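PDB 1RU4: pectate lyase from Erwinia chrysanthemi, which cleaves pectate, the polygalacturonate of plant cell walls, by eliminative lysis, using a right-handed parallel beta-helix fold. Local coordinates for residues P35-F38 with S39-M42. Residues are numbered along the deposited sequence; the frame is centred on the assembly and turned at random.
Sequences PMSF and SAAM
Met42 leans over the ring of Phe38 one helical turn before it, with CG as the bump that meets the flat surface. CG stands 4.0 Å from the ring centroid and 19° off the ring normal, which qualifies as a CH-pi contact displaced toward the CE2 rim. The thioether follows more obliquely, SD lying 4.5 Å from the same centroid in a Met-aromatic contact. Bends at both chi2 and chi3 keep the methionine folded near the ring, while Phe38, its CG anti to the backbone N (chi1 -175°), holds its ring beside its own carbonyl carbon, on the side where Met42 CG approaches.

On another flank of this first turn, Met36 reaches from the preceding loop. Its methyl CE fits over the Ala40-Ala41 peptide, 3.6 Å from Ala41 N. Ala40 CB lies beside the same methyl at 3.7 Å, and Met36 CG and SD run past Ala41 CB.

Ser37 is the N-cap. The helical bonds start here, with Ala41 N to Ser37 O at an N-H...O angle of 162°. Met42 N to Phe38 O follows at 2.9 Å. Ser37 OG turns toward the helix start, where it is hydrogen-bonded to Ser39 OG at 3.1 Å.

The short helix 38-44 lies near one end of the parallel beta-helix, the contact centre about 28 Å from the chain centre. Its apolar flank rests on early strands: Ala41, with Met36 from the loop before the helix, touches Val19 of strand 16-19, and Phe38, Ala41 and Met42 meet Ile51 of strand 50-53. Phe94 stacks edge-to-face with Phe38, and Phe72 of strand 70-72 touches both Phe38 and Met42.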
# COMPACT_ATOMS: atom_id res chain seq x y z
N PRO A 35 29.29 13.42 5.69
CA PRO A 35 27.85 13.51 5.42
C PRO A 35 27.22 14.87 5.68
O PRO A 35 27.52 15.53 6.68
CB PRO A 35 27.27 12.45 6.34
CG PRO A 35 28.16 12.55 7.54
CD PRO A 35 29.54 12.64 6.92
N MET A 36 26.35 15.29 4.78
CA MET A 36 25.61 16.54 4.94
C MET A 36 24.24 16.21 5.55
O MET A 36 23.86 15.04 5.65
CB MET A 36 25.46 17.26 3.60
CG MET A 36 24.61 16.53 2.56
SD MET A 36 24.97 17.04 0.86
CE MET A 36 24.46 18.72 0.87
N SER A 37 23.52 17.24 5.98
CA SER A 37 22.19 17.04 6.56
C SER A 37 21.17 16.77 5.46
O SER A 37 21.41 17.08 4.29
CB SER A 37 21.77 18.26 7.37
OG SER A 37 21.60 19.40 6.54
N PHE A 38 20.03 16.21 5.84
CA PHE A 38 18.97 15.93 4.87
C PHE A 38 18.48 17.22 4.23
O PHE A 38 18.27 17.27 3.02
CB PHE A 38 17.80 15.19 5.53
CG PHE A 38 16.73 14.76 4.56
CD1 PHE A 38 17.00 13.79 3.59
CD2 PHE A 38 15.46 15.33 4.60
CE1 PHE A 38 16.02 13.40 2.68
CE2 PHE A 38 14.48 14.94 3.69
CZ PHE A 38 14.76 13.97 2.73
N SER A 39 18.32 18.27 5.04
CA SER A 39 17.86 19.56 4.54
C SER A 39 18.83 20.18 3.54
O SER A 39 18.41 20.76 2.54
CB SER A 39 17.60 20.53 5.70
OG SER A 39 18.76 20.74 6.48
N ALA A 40 20.13 20.05 3.80
CA ALA A 40 21.15 20.59 2.90
C ALA A 40 21.11 19.87 1.56
O ALA A 40 21.21 20.50 0.50
CB ALA A 40 22.54 20.47 3.53
N ALA A 41 20.95 18.55 1.60
CA ALA A 41 20.87 17.75 0.38
C ALA A 41 19.62 18.11 -0.42
O ALA A 41 19.67 18.22 -1.65
CB ALA A 41 20.86 16.27 0.72
N MET A 42 18.50 18.30 0.27
CA MET A 42 17.25 18.69 -0.36
C MET A 42 17.38 20.03 -1.10
O MET A 42 16.80 20.21 -2.17
CB MET A 42 16.15 18.80 0.69
CG MET A 42 15.62 17.46 1.18
SD MET A 42 14.49 16.72 -0.00
CE MET A 42 13.01 17.68 0.37